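Glutamine amidotransferase type-2 domain-containing protein (Pseudomonas aeruginosa PAO1, PDB 1TE5) probably hydrolyses glutamine and passes the released ammonia to an acceptor substrate, as a class-II glutamine amidotransferase of the Ntn-hydrolase clan. Local coordinates at residues F40-G45 and Q65-K70; S71-G76 and D178-F183; L88-P93 and V124-S129; F94-G99 and D128-F133. All coordinates share one frame; numbering follows the deposited sequence.

Contact 1: F40-G45 and Q65-K70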
loop_
_atom_site.group_PDB
_atom_site.type_symbol
_atom_site.label_atom_id
_atom_site.label_comp_id
_atom_site.label_asym_id
_atom_site.label_seq_id
_atom_site.Cartn_x
_atom_site.Cartn_y
_atom_site.Cartn_z
ATOM N N PHE A 40 -5.167 -6.509 -3.298
ATOM C CA PHE A 40 -6.317 -6.654 -4.173
ATOM C C PHE A 40 -6.707 -5.307 -4.761
ATOM O O PHE A 40 -6.294 -4.263 -4.258
ATOM C CB PHE A 40 -7.493 -7.339 -3.462
ATOM C CG PHE A 40 -7.998 -6.608 -2.260
ATOM C CD1 PHE A 40 -9.097 -5.750 -2.360
ATOM C CD2 PHE A 40 -7.403 -6.802 -1.015
ATOM C CE1 PHE A 40 -9.604 -5.090 -1.230
ATOM C CE2 PHE A 40 -7.894 -6.153 0.120
ATOM C CZ PHE A 40 -9.000 -5.294 0.012
ATOM N N TYR A 41 -7.480 -5.329 -5.840
ATOM C CA TYR A 41 -7.868 -4.098 -6.507
ATOM C C TYR A 41 -9.302 -3.645 -6.347
ATOM O O TYR A 41 -10.214 -4.447 -6.235
ATOM C CB TYR A 41 -7.533 -4.202 -7.988
ATOM C CG TYR A 41 -6.066 -4.405 -8.238
ATOM C CD1 TYR A 41 -5.474 -5.652 -8.048
ATOM C CD2 TYR A 41 -5.267 -3.351 -8.662
ATOM C CE1 TYR A 41 -4.120 -5.846 -8.271
ATOM C CE2 TYR A 41 -3.914 -3.530 -8.889
ATOM C CZ TYR A 41 -3.347 -4.776 -8.694
ATOM O OH TYR A 41 -2.006 -4.943 -8.920
ATOM N N GLU A 42 -9.482 -2.333 -6.384
ATOM C CA GLU A 42 -10.777 -1.682 -6.279
ATOM C C GLU A 42 -10.798 -0.625 -7.379
ATOM O O GLU A 42 -10.662 0.583 -7.162
ATOM C CB GLU A 42 -10.864 -0.976 -4.931
ATOM C CG GLU A 42 -12.222 -1.008 -4.270
ATOM C CD GLU A 42 -12.135 -0.737 -2.774
ATOM O OE1 GLU A 42 -11.770 -1.667 -2.019
ATOM O OE2 GLU A 42 -12.433 0.404 -2.356
ATOM N N GLY A 43 -10.923 -1.137 -8.601
ATOM C CA GLY A 43 -10.840 -0.287 -9.772
ATOM C C GLY A 43 -9.357 -0.329 -10.152
ATOM O O GLY A 43 -8.805 -1.429 -10.289
ATOM N N ARG A 44 -8.718 0.825 -10.327
ATOM C CA ARG A 44 -7.290 0.844 -10.628
ATOM C C ARG A 44 -6.493 0.920 -9.339
ATOM O O ARG A 44 -5.292 0.665 -9.334
ATOM C CB ARG A 44 -6.928 2.001 -11.560
ATOM C CG ARG A 44 -7.336 1.730 -12.994
ATOM C CD ARG A 44 -7.139 2.925 -13.902
ATOM N NE ARG A 44 -8.038 2.832 -15.049
ATOM C CZ ARG A 44 -7.676 3.005 -16.314
ATOM N NH1 ARG A 44 -8.586 2.889 -17.271
ATOM N NH2 ARG A 44 -6.418 3.305 -16.623
ATOM N N GLY A 45 -7.170 1.286 -8.256
ATOM C CA GLY A 45 -6.532 1.378 -6.955
ATOM C C GLY A 45 -6.242 0.009 -6.361
ATOM O O GLY A 45 -6.914 -0.960 -6.681
ATOM N N GLN A 65 -9.096 -9.260 8.005
ATOM C CA GLN A 65 -10.284 -10.007 8.381
ATOM C C GLN A 65 -11.530 -9.161 8.593
ATOM O O GLN A 65 -12.635 -9.636 8.327
ATOM C CB GLN A 65 -10.010 -10.841 9.626
ATOM C CG GLN A 65 -8.896 -11.841 9.442
ATOM C CD GLN A 65 -8.829 -12.844 10.568
ATOM O OE1 GLN A 65 -9.738 -13.666 10.751
ATOM N NE2 GLN A 65 -7.763 -12.769 11.350
ATOM N N ARG A 66 -11.373 -7.931 9.086
ATOM C CA ARG A 66 -12.532 -7.065 9.320
ATOM C C ARG A 66 -13.008 -6.250 8.108
ATOM O O ARG A 66 -14.131 -5.732 8.085
ATOM C CB ARG A 66 -12.311 -6.172 10.553
ATOM C CG ARG A 66 -11.078 -5.299 10.525
ATOM C CD ARG A 66 -10.826 -4.630 11.886
ATOM N NE ARG A 66 -11.807 -3.592 12.206
ATOM C CZ ARG A 66 -11.555 -2.515 12.952
ATOM N NH1 ARG A 66 -12.514 -1.625 13.186
ATOM N NH2 ARG A 66 -10.344 -2.318 13.465
ATOM N N PHE A 67 -12.158 -6.167 7.091
ATOM C CA PHE A 67 -12.466 -5.416 5.880
ATOM C C PHE A 67 -13.315 -6.219 4.893
ATOM O O PHE A 67 -12.933 -7.313 4.489
ATOM C CB PHE A 67 -11.155 -4.988 5.193
ATOM C CG PHE A 67 -11.355 -4.136 3.962
ATOM C CD1 PHE A 67 -11.415 -2.753 4.057
ATOM C CD2 PHE A 67 -11.501 -4.718 2.709
ATOM C CE1 PHE A 67 -11.620 -1.963 2.924
ATOM C CE2 PHE A 67 -11.705 -3.937 1.575
ATOM C CZ PHE A 67 -11.766 -2.558 1.685
ATOM N N PRO A 68 -14.505 -5.709 4.532
ATOM C CA PRO A 68 -15.329 -6.452 3.570
ATOM C C PRO A 68 -14.656 -6.317 2.204
ATOM O O PRO A 68 -14.743 -5.275 1.571
ATOM C CB PRO A 68 -16.665 -5.702 3.611
ATOM C CG PRO A 68 -16.692 -5.120 4.986
ATOM C CD PRO A 68 -15.278 -4.617 5.140
ATOM N N ILE A 69 -13.889 -7.331 1.831
ATOM C CA ILE A 69 -13.171 -7.351 0.566
ATOM C C ILE A 69 -14.064 -7.792 -0.594
ATOM O O ILE A 69 -14.873 -8.715 -0.459
ATOM C CB ILE A 69 -11.948 -8.297 0.640
ATOM C CG1 ILE A 69 -11.007 -7.876 1.771
ATOM C CG2 ILE A 69 -11.215 -8.315 -0.692
ATOM C CD1 ILE A 69 -9.781 -8.753 1.910
ATOM N N LYS A 70 -13.907 -7.132 -1.735
ATOM C CA LYS A 70 -14.683 -7.452 -2.926
ATOM C C LYS A 70 -13.941 -6.917 -4.153
ATOM O O LYS A 70 -14.025 -5.728 -4.465
ATOM C CB LYS A 70 -16.071 -6.825 -2.822
ATOM C CG LYS A 70 -17.077 -7.373 -3.810
ATOM C CD LYS A 70 -18.346 -6.535 -3.854
ATOM C CE LYS A 70 -19.167 -6.646 -2.574
ATOM N NZ LYS A 70 -19.833 -7.974 -2.426
HETATM O O HOH W 1 -13.595 -4.112 -1.825
#
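E42 OE1 has several partners: R47 makes a salt bridge to it, and a water bridges it to the far segment, giving one proton to E42 OE1 at 3.1 Å and the other to K70 O. The same oxygen reaches the rim of the F67 ring, 3.8 Å from F67 CZ, with the carboxylate turned only 14° from the ring plane. This joins strand 35-42, in the seven-stranded antiparallel sheet of the Ntn-hydrolase fold, to the loop that leaves helix 59-66. The strand turns back at once: E42 to G45 is a type II' turn, tied by E42 N to G45 O, and leads into strand 45-51.

Deeper in, the contact is apolar and centres on F40. Its bond to CB points toward the loop, and a chi1 of 60° sets CG between the backbone N and the carbonyl carbon. I69 CG2 sits over the middle of one face, 3.6 Å from the centroid of the F40 ring, in a CH-pi contact. F67 comes to the edge instead, with the two ring planes inclined at 48°. L53 and P52 of the second subunit pack against E42 and F67 respectively, which places this spot at the interface with that subunit. Closest of all is the approach of F40 CZ to F67 CE2, 3.4 Å.

Contact 2: S71-G76 and D178-F183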
loop_
_atom_site.group_PDB
_atom_site.type_symbol
_atom_site.label_atom_id
_atom_site.label_comp_id
_atom_site.label_asym_id
_atom_site.label_seq_id
_atom_site.Cartn_x
_atom_site.Cartn_y
_atom_site.Cartn_z
ATOM N N SER A 71 -13.216 -7.794 -4.839
ATOM C CA SER A 71 -12.453 -7.404 -6.022
ATOM C C SER A 71 -12.412 -8.441 -7.140
ATOM O O SER A 71 -12.968 -9.536 -7.021
ATOM C CB SER A 71 -11.025 -7.029 -5.635
ATOM O OG SER A 71 -10.419 -8.045 -4.867
ATOM N N GLU A 72 -11.811 -8.043 -8.260
ATOM C CA GLU A 72 -11.669 -8.911 -9.424
ATOM C C GLU A 72 -10.270 -9.489 -9.500
ATOM O O GLU A 72 -10.057 -10.493 -10.169
ATOM C CB GLU A 72 -11.953 -8.138 -10.711
ATOM C CG GLU A 72 -13.344 -7.543 -10.781
ATOM C CD GLU A 72 -13.665 -6.952 -12.147
ATOM O OE1 GLU A 72 -14.766 -7.216 -12.656
ATOM O OE2 GLU A 72 -12.826 -6.225 -12.712
ATOM N N THR A 73 -9.325 -8.869 -8.797
ATOM C CA THR A 73 -7.932 -9.311 -8.810
ATOM C C THR A 73 -7.307 -9.324 -7.414
ATOM O O THR A 73 -7.189 -8.286 -6.753
ATOM C CB THR A 73 -7.064 -8.413 -9.730
ATOM O OG1 THR A 73 -7.715 -8.260 -10.998
ATOM C CG2 THR A 73 -5.685 -9.027 -9.944
ATOM N N VAL A 74 -6.865 -10.503 -6.999
ATOM C CA VAL A 74 -6.251 -10.684 -5.695
ATOM C C VAL A 74 -4.951 -11.452 -5.826
ATOM O O VAL A 74 -4.899 -12.464 -6.508
ATOM C CB VAL A 74 -7.184 -11.484 -4.767
ATOM C CG1 VAL A 74 -6.493 -11.767 -3.430
ATOM C CG2 VAL A 74 -8.488 -10.735 -4.562
ATOM N N ILE A 75 -3.892 -10.922 -5.230
ATOM C CA ILE A 75 -2.588 -11.570 -5.231
ATOM C C ILE A 75 -2.122 -11.595 -3.781
ATOM O O ILE A 75 -2.120 -10.565 -3.106
ATOM C CB ILE A 75 -1.524 -10.819 -6.091
ATOM C CG1 ILE A 75 -1.745 -11.079 -7.579
ATOM C CG2 ILE A 75 -0.120 -11.283 -5.728
ATOM C CD1 ILE A 75 -0.617 -10.578 -8.443
ATOM N N GLY A 76 -1.703 -12.764 -3.316
ATOM C CA GLY A 76 -1.243 -12.881 -1.949
ATOM C C GLY A 76 -0.185 -13.949 -1.778
ATOM O O GLY A 76 0.013 -14.801 -2.660
ATOM N N ASP A 178 -5.643 -5.562 -14.108
ATOM C CA ASP A 178 -6.526 -6.065 -15.163
ATOM C C ASP A 178 -6.356 -7.581 -15.222
ATOM O O ASP A 178 -7.227 -8.349 -14.813
ATOM C CB ASP A 178 -6.143 -5.491 -16.550
ATOM C CG ASP A 178 -6.556 -4.038 -16.745
ATOM O OD1 ASP A 178 -5.903 -3.354 -17.571
ATOM O OD2 ASP A 178 -7.533 -3.594 -16.112
ATOM N N TRP A 179 -5.248 -7.980 -15.830
ATOM C CA TRP A 179 -4.899 -9.369 -15.994
ATOM C C TRP A 179 -4.052 -9.855 -14.833
ATOM O O TRP A 179 -3.454 -9.064 -14.103
ATOM C CB TRP A 179 -4.125 -9.553 -17.302
ATOM C CG TRP A 179 -3.092 -8.488 -17.529
ATOM C CD1 TRP A 179 -3.241 -7.345 -18.264
ATOM C CD2 TRP A 179 -1.773 -8.435 -16.962
ATOM N NE1 TRP A 179 -2.096 -6.583 -18.184
ATOM C CE2 TRP A 179 -1.183 -7.230 -17.391
ATOM C CE3 TRP A 179 -1.041 -9.283 -16.125
ATOM C CZ2 TRP A 179 0.103 -6.855 -17.016
ATOM C CZ3 TRP A 179 0.235 -8.908 -15.749
ATOM C CH2 TRP A 179 0.793 -7.704 -16.192
ATOM N N LEU A 180 -3.950 -11.168 -14.716
ATOM C CA LEU A 180 -3.168 -11.778 -13.666
ATOM C C LEU A 180 -2.279 -12.804 -14.325
ATOM O O LEU A 180 -2.753 -13.839 -14.777
ATOM C CB LEU A 180 -4.100 -12.440 -12.643
ATOM C CG LEU A 180 -3.537 -13.237 -11.466
ATOM C CD1 LEU A 180 -2.279 -12.612 -10.929
ATOM C CD2 LEU A 180 -4.593 -13.296 -10.388
ATOM N N PHE A 181 -1.002 -12.474 -14.447
ATOM C CA PHE A 181 -0.020 -13.356 -15.047
ATOM C C PHE A 181 0.434 -14.392 -14.024
ATOM O O PHE A 181 0.768 -14.066 -12.889
ATOM C CB PHE A 181 1.171 -12.544 -15.546
ATOM C CG PHE A 181 2.250 -13.366 -16.190
ATOM C CD1 PHE A 181 3.492 -13.499 -15.582
ATOM C CD2 PHE A 181 2.037 -13.981 -17.414
ATOM C CE1 PHE A 181 4.507 -14.227 -16.182
ATOM C CE2 PHE A 181 3.051 -14.716 -18.026
ATOM C CZ PHE A 181 4.286 -14.837 -17.406
ATOM N N THR A 182 0.458 -15.672 -14.420
ATOM C CA THR A 182 0.981 -16.725 -13.524
ATOM C C THR A 182 2.130 -17.428 -14.247
ATOM O O THR A 182 2.192 -17.505 -15.480
ATOM C CB THR A 182 -0.020 -17.838 -13.104
ATOM O OG1 THR A 182 -0.260 -18.737 -14.192
ATOM C CG2 THR A 182 -1.300 -17.236 -12.682
ATOM N N PHE A 183 3.054 -17.911 -13.464
ATOM C CA PHE A 183 4.225 -18.639 -13.947
ATOM C C PHE A 183 4.556 -19.738 -12.952
ATOM O O PHE A 183 4.710 -19.478 -11.758
ATOM C CB PHE A 183 5.442 -17.727 -14.134
ATOM C CG PHE A 183 6.618 -18.414 -14.793
ATOM C CD1 PHE A 183 6.693 -18.508 -16.177
ATOM C CD2 PHE A 183 7.634 -18.986 -14.030
ATOM C CE1 PHE A 183 7.757 -19.162 -16.786
ATOM C CE2 PHE A 183 8.698 -19.638 -14.631
ATOM C CZ PHE A 183 8.759 -19.727 -16.010
HETATM O O HOH W 2 -7.676 -10.558 -12.963
#
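I75 and L180 make the hydrophobic touch between these two strands. L180 CD1 lies 3.6 Å from I75 CD1 and nearly as close to I75 CG1, so one methyl of the leucine rests on the outer end of the isoleucine, the two side chains slanting across each other. The other methyl faces the opposing backbone, L180 CD2 standing 4.0 Å from V74 O. L180 reaches this far because its bond to CB points toward strand 73-80 and its CG continues anti to the backbone N (chi1 176°).

Beside this patch the link is polar and runs through a water. It sits 3.0 Å from T73 OG1 and gives a proton to D178 O at 2.9 Å, spanning a gap too wide for a direct bond. T73 OG1 also pairs with G177 O, just ahead of the segment, so the hydroxyl ties strand 73-80 to the turn that precedes strand 180-183.

The two strands belong to different sheets, the first to the seven-stranded and the second to the six-stranded one, and they face each other as the central sandwich of the Ntn-hydrolase fold. The axes of the segments 73-76 and 180-183 come within 9.2 Å, their directions 38° apart.

Further out, backbone bonds hold T73 to Y41 and V74 to M7 within the first sheet. On the other side D178 OD2 forms a salt bridge with R101, while W179, pointing away from the contact, meets the W103 ring edge-to-face and F181 packs on C161 of helix 150-165.

Contact 3: L88-P93 and V124-S129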
loop_
_atom_site.group_PDB
_atom_site.type_symbol
_atom_site.label_atom_id
_atom_site.label_comp_id
_atom_site.label_asym_id
_atom_site.label_seq_id
_atom_site.Cartn_x
_atom_site.Cartn_y
_atom_site.Cartn_z
ATOM N N LEU A 88 9.157 -5.591 7.363
ATOM C CA LEU A 88 8.113 -5.309 6.386
ATOM C C LEU A 88 8.640 -5.149 4.955
ATOM O O LEU A 88 7.970 -5.518 4.002
ATOM C CB LEU A 88 7.364 -4.045 6.815
ATOM C CG LEU A 88 6.173 -3.560 5.998
ATOM C CD1 LEU A 88 5.097 -4.605 6.010
ATOM C CD2 LEU A 88 5.655 -2.267 6.583
ATOM N N SER A 89 9.830 -4.577 4.810
ATOM C CA SER A 89 10.406 -4.375 3.482
ATOM C C SER A 89 10.736 -5.679 2.759
ATOM O O SER A 89 11.007 -5.682 1.550
ATOM C CB SER A 89 11.640 -3.463 3.549
ATOM O OG SER A 89 12.656 -3.971 4.392
ATOM N N ASN A 90 10.683 -6.784 3.495
ATOM C CA ASN A 90 10.976 -8.107 2.943
ATOM C C ASN A 90 9.749 -9.017 2.903
ATOM O O ASN A 90 9.873 -10.228 2.710
ATOM C CB ASN A 90 12.122 -8.724 3.725
ATOM C CG ASN A 90 13.468 -8.030 3.597
ATOM O OD1 ASN A 90 13.892 -7.688 2.500
ATOM N ND2 ASN A 90 14.127 -7.782 4.724
ATOM N N THR A 91 8.569 -8.426 3.033
ATOM C CA THR A 91 7.316 -9.174 3.019
ATOM C C THR A 91 6.560 -8.961 1.684
ATOM O O THR A 91 6.488 -7.841 1.188
ATOM C CB THR A 91 6.447 -8.731 4.218
ATOM O OG1 THR A 91 7.199 -8.888 5.433
ATOM C CG2 THR A 91 5.186 -9.549 4.311
ATOM N N HIS A 92 6.094 -10.066 1.097
ATOM C CA HIS A 92 5.348 -10.078 -0.162
ATOM C C HIS A 92 3.885 -9.797 0.130
ATOM O O HIS A 92 3.408 -10.059 1.227
ATOM C CB HIS A 92 5.377 -11.472 -0.811
ATOM C CG HIS A 92 6.740 -11.977 -1.159
ATOM N ND1 HIS A 92 7.826 -11.859 -0.318
ATOM C CD2 HIS A 92 7.174 -12.663 -2.238
ATOM C CE1 HIS A 92 8.870 -12.457 -0.864
ATOM N NE2 HIS A 92 8.499 -12.951 -2.031
ATOM N N PRO A 93 3.136 -9.312 -0.871
ATOM C CA PRO A 93 3.593 -9.012 -2.233
ATOM C C PRO A 93 4.185 -7.592 -2.348
ATOM O O PRO A 93 4.123 -6.824 -1.395
ATOM C CB PRO A 93 2.318 -9.175 -3.057
ATOM C CG PRO A 93 1.250 -8.768 -2.111
ATOM C CD PRO A 93 1.664 -9.420 -0.825
ATOM N N VAL A 124 13.489 -1.961 -2.184
ATOM C CA VAL A 124 13.576 -1.255 -0.908
ATOM C C VAL A 124 14.124 -2.243 0.144
ATOM O O VAL A 124 14.883 -1.867 1.047
ATOM C CB VAL A 124 12.190 -0.727 -0.476
ATOM C CG1 VAL A 124 12.293 0.005 0.857
ATOM C CG2 VAL A 124 11.635 0.202 -1.557
ATOM N N GLY A 125 13.705 -3.503 0.008
ATOM C CA GLY A 125 14.140 -4.575 0.889
ATOM C C GLY A 125 15.309 -5.350 0.297
ATOM O O GLY A 125 15.872 -4.965 -0.730
ATOM N N GLU A 126 15.686 -6.445 0.940
ATOM C CA GLU A 126 16.811 -7.232 0.464
ATOM C C GLU A 126 16.439 -8.565 -0.168
ATOM O O GLU A 126 17.321 -9.354 -0.510
ATOM C CB GLU A 126 17.812 -7.472 1.595
ATOM C CG GLU A 126 18.267 -6.220 2.332
ATOM C CD GLU A 126 17.293 -5.778 3.406
ATOM O OE1 GLU A 126 16.962 -4.574 3.440
ATOM O OE2 GLU A 126 16.872 -6.630 4.221
ATOM N N THR A 127 15.145 -8.824 -0.318
ATOM C CA THR A 127 14.692 -10.079 -0.903
ATOM C C THR A 127 15.146 -10.264 -2.343
ATOM O O THR A 127 15.434 -9.295 -3.046
ATOM C CB THR A 127 13.143 -10.210 -0.861
ATOM O OG1 THR A 127 12.528 -9.024 -1.389
ATOM C CG2 THR A 127 12.663 -10.444 0.560
ATOM N N ASP A 128 15.302 -11.517 -2.747
ATOM C CA ASP A 128 15.668 -11.818 -4.120
ATOM C C ASP A 128 14.386 -11.634 -4.925
ATOM O O ASP A 128 14.424 -11.323 -6.112
ATOM C CB ASP A 128 16.167 -13.262 -4.263
ATOM C CG ASP A 128 17.653 -13.420 -3.924
ATOM O OD1 ASP A 128 18.378 -12.408 -3.768
ATOM O OD2 ASP A 128 18.104 -14.582 -3.829
ATOM N N SER A 129 13.253 -11.854 -4.267
ATOM C CA SER A 129 11.948 -11.711 -4.899
ATOM C C SER A 129 11.737 -10.293 -5.425
ATOM O O SER A 129 11.282 -10.108 -6.555
ATOM C CB SER A 129 10.834 -12.049 -3.902
ATOM O OG SER A 129 10.895 -13.406 -3.487
HETATM O O HOH W 3 14.927 -2.783 3.790
#
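The H92 imidazole meets S129 at its edge: H92 NE2 and S129 OG are 2.8 Å apart, close to the ring plane, in a hydrogen bond in which either could be the donor. H77 meets the imidazole edge-to-face, and the F94 ring meets it obliquely. The second flat group, the N90 carboxamide, uses both of its ends. N90 OD1 takes E126 N at 2.7 Å, in the carbonyl plane, and also a weak bond from T127 N. N90 ND2 lies 3.0 Å from E126 OE2 and donates to it. That bond is nearly straight (165°), staying in the amide plane of N90 but arriving from above the carboxylate. The amide and carboxylate planes are turned 83° from each other. E126 can fold back in this way because its chain bends at chi2 (83°).

These bonds fasten the loop before strand 94-98 to the N-terminal end of helix 128-143. T127 is the N-cap of that helix, its OG1 bonded to E130 N, while T127 CG2 rests against N90 O. S129, in the first turn, also reaches H107, the histidine that begins the His-Asn-Gly sequence familiar in class-II amidotransferases.

At the far end the two segments run very close: G125 CA makes a CA-H...O contact of 3.4 Å with S89 O. A water lies 2.6 Å from S89 OG and within bonding distance of V124 O and E126 OE1; counting atoms beyond the two segments, it has more acceptors in reach than protons to give. Y102 of the second subunit packs on V124, and G45 of that subunit on S89.

Contact 4: F94-G99 and D128-F133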
loop_
_atom_site.group_PDB
_atom_site.type_symbol
_atom_site.label_atom_id
_atom_site.label_comp_id
_atom_site.label_asym_id
_atom_site.label_seq_id
_atom_site.Cartn_x
_atom_site.Cartn_y
_atom_site.Cartn_z
ATOM N N PHE A 94 4.758 -7.269 -3.510
ATOM C CA PHE A 94 5.362 -5.958 -3.743
ATOM C C PHE A 94 4.586 -5.173 -4.806
ATOM O O PHE A 94 4.056 -5.754 -5.755
ATOM C CB PHE A 94 6.830 -6.109 -4.155
ATOM C CG PHE A 94 7.661 -6.854 -3.153
ATOM C CD1 PHE A 94 8.028 -8.175 -3.378
ATOM C CD2 PHE A 94 8.067 -6.239 -1.972
ATOM C CE1 PHE A 94 8.791 -8.867 -2.433
ATOM C CE2 PHE A 94 8.827 -6.920 -1.025
ATOM C CZ PHE A 94 9.189 -8.233 -1.256
ATOM N N ILE A 95 4.519 -3.855 -4.632
ATOM C CA ILE A 95 3.802 -2.983 -5.562
ATOM C C ILE A 95 4.709 -1.909 -6.157
ATOM O O ILE A 95 5.616 -1.404 -5.493
ATOM C CB ILE A 95 2.614 -2.275 -4.865
ATOM C CG1 ILE A 95 1.729 -3.296 -4.150
ATOM C CG2 ILE A 95 1.792 -1.471 -5.877
ATOM C CD1 ILE A 95 0.552 -2.677 -3.462
ATOM N N ARG A 96 4.445 -1.558 -7.413
ATOM C CA ARG A 96 5.198 -0.528 -8.121
ATOM C C ARG A 96 4.417 -0.121 -9.360
ATOM O O ARG A 96 3.883 -0.981 -10.064
ATOM C CB ARG A 96 6.593 -1.034 -8.495
ATOM C CG ARG A 96 7.688 -0.035 -8.166
ATOM C CD ARG A 96 8.968 -0.695 -7.664
ATOM N NE ARG A 96 8.672 -1.347 -6.396
ATOM C CZ ARG A 96 9.564 -1.572 -5.437
ATOM N NH1 ARG A 96 9.188 -2.184 -4.330
ATOM N NH2 ARG A 96 10.827 -1.185 -5.574
ATOM N N GLU A 97 4.285 1.183 -9.597
ATOM C CA GLU A 97 3.543 1.633 -10.772
ATOM C C GLU A 97 4.402 1.723 -12.019
ATOM O O GLU A 97 5.559 2.142 -11.968
ATOM C CB GLU A 97 2.813 2.963 -10.521
ATOM C CG GLU A 97 3.653 4.224 -10.660
ATOM C CD GLU A 97 3.597 4.879 -12.045
ATOM O OE1 GLU A 97 2.838 4.445 -12.940
ATOM O OE2 GLU A 97 4.338 5.855 -12.225
ATOM N N LEU A 98 3.815 1.282 -13.121
ATOM C CA LEU A 98 4.427 1.297 -14.437
ATOM C C LEU A 98 3.263 1.592 -15.387
ATOM O O LEU A 98 2.208 0.958 -15.318
ATOM C CB LEU A 98 5.074 -0.058 -14.763
ATOM C CG LEU A 98 6.079 -0.096 -15.924
ATOM C CD1 LEU A 98 6.911 -1.351 -15.855
ATOM C CD2 LEU A 98 5.377 -0.001 -17.259
ATOM N N GLY A 99 3.434 2.606 -16.224
ATOM C CA GLY A 99 2.392 2.959 -17.168
ATOM C C GLY A 99 1.083 3.446 -16.572
ATOM O O GLY A 99 0.049 3.374 -17.223
ATOM N N ASP A 128 15.302 -11.517 -2.747
ATOM C CA ASP A 128 15.668 -11.818 -4.120
ATOM C C ASP A 128 14.386 -11.634 -4.925
ATOM O O ASP A 128 14.424 -11.323 -6.112
ATOM C CB ASP A 128 16.167 -13.262 -4.263
ATOM C CG ASP A 128 17.653 -13.420 -3.924
ATOM O OD1 ASP A 128 18.378 -12.408 -3.768
ATOM O OD2 ASP A 128 18.104 -14.582 -3.829
ATOM N N SER A 129 13.253 -11.854 -4.267
ATOM C CA SER A 129 11.948 -11.711 -4.899
ATOM C C SER A 129 11.737 -10.293 -5.425
ATOM O O SER A 129 11.282 -10.108 -6.555
ATOM C CB SER A 129 10.834 -12.049 -3.902
ATOM O OG SER A 129 10.895 -13.406 -3.487
ATOM N N GLU A 130 12.037 -9.300 -4.590
ATOM C CA GLU A 130 11.868 -7.900 -4.963
ATOM C C GLU A 130 12.884 -7.466 -6.016
ATOM O O GLU A 130 12.600 -6.597 -6.843
ATOM C CB GLU A 130 11.966 -7.006 -3.731
ATOM C CG GLU A 130 11.674 -5.549 -4.008
ATOM C CD GLU A 130 11.657 -4.707 -2.758
ATOM O OE1 GLU A 130 12.034 -5.220 -1.676
ATOM O OE2 GLU A 130 11.254 -3.528 -2.864
ATOM N N ALA A 131 14.087 -8.030 -5.940
ATOM C CA ALA A 131 15.138 -7.729 -6.903
ATOM C C ALA A 131 14.678 -8.246 -8.271
ATOM O O ALA A 131 14.948 -7.628 -9.304
ATOM C CB ALA A 131 16.436 -8.397 -6.490
ATOM N N ALA A 132 13.981 -9.381 -8.255
ATOM C CA ALA A 132 13.452 -9.999 -9.462
ATOM C C ALA A 132 12.301 -9.170 -10.004
ATOM O O ALA A 132 12.160 -9.027 -11.220
ATOM C CB ALA A 132 12.978 -11.417 -9.174
ATOM N N PHE A 133 11.459 -8.664 -9.102
ATOM C CA PHE A 133 10.308 -7.843 -9.486
ATOM C C PHE A 133 10.741 -6.572 -10.221
ATOM O O PHE A 133 10.197 -6.225 -11.275
ATOM C CB PHE A 133 9.500 -7.453 -8.241
ATOM C CG PHE A 133 8.252 -6.660 -8.541
ATOM C CD1 PHE A 133 7.741 -5.772 -7.600
ATOM C CD2 PHE A 133 7.577 -6.818 -9.756
ATOM C CE1 PHE A 133 6.566 -5.046 -7.856
ATOM C CE2 PHE A 133 6.402 -6.100 -10.029
ATOM C CZ PHE A 133 5.894 -5.210 -9.071
#
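E130 CB lies over the middle of the F94 ring, 3.9 Å from its centroid in a CH-pi contact. From there CG runs anti to the backbone N (chi1 -175°) and the extended chain carries the carboxylate onward above the same ring, stacked on it with the planes 16° apart. E130 OE1 hangs 3.7 Å from F94 CE2 and accepts from G125 N. E130 OE2 takes the other load: R96 NH1 reaches its anti side at 2.9 Å in a salt bridge, and V124 N binds it too. With three donors shared between its oxygens, this buried carboxylate is probably held as the anion.

R96 is steadied in turn by its own strand, R96 NE bonding to I95 O at 3.2 Å. Next to the polar pair F133 packs on the strand, F133 CD1 3.6 Å from F94 CB and F133 CE1 beside the backbone at F94 O, while F105 lies nearly parallel to the F133 ring. Strand 94-98 and helix 128-133 run almost in the same direction, 20° apart with axes 9.8 Å from each other, the way a helical layer lies on its sheet in the four-layer alpha-beta-beta-alpha Ntn-hydrolase fold.

In the fold
Going from the N terminus, contact 1 closes first, around a short loop holding strand 45-51 and helix 59-66. The chain then enters 71-76, whose partner 178-183 comes about a hundred residues later; that long loop encloses contacts 3 and 4. These two interleave: 88-93 and 94-99 follow one another, then 124-129 and 128-133 answer in the same order, sharing D128 and S129, so both tie to the start of helix 128-143. Contacts 1 and 2 meet through neighbouring strands 35-42 and 73-80 of the seven-stranded sheet. Contact 2 faces that sheet with the six-stranded one, and contact 4 adds a helix to the latter. Contacts 1, 3 and 4 touch the second subunit.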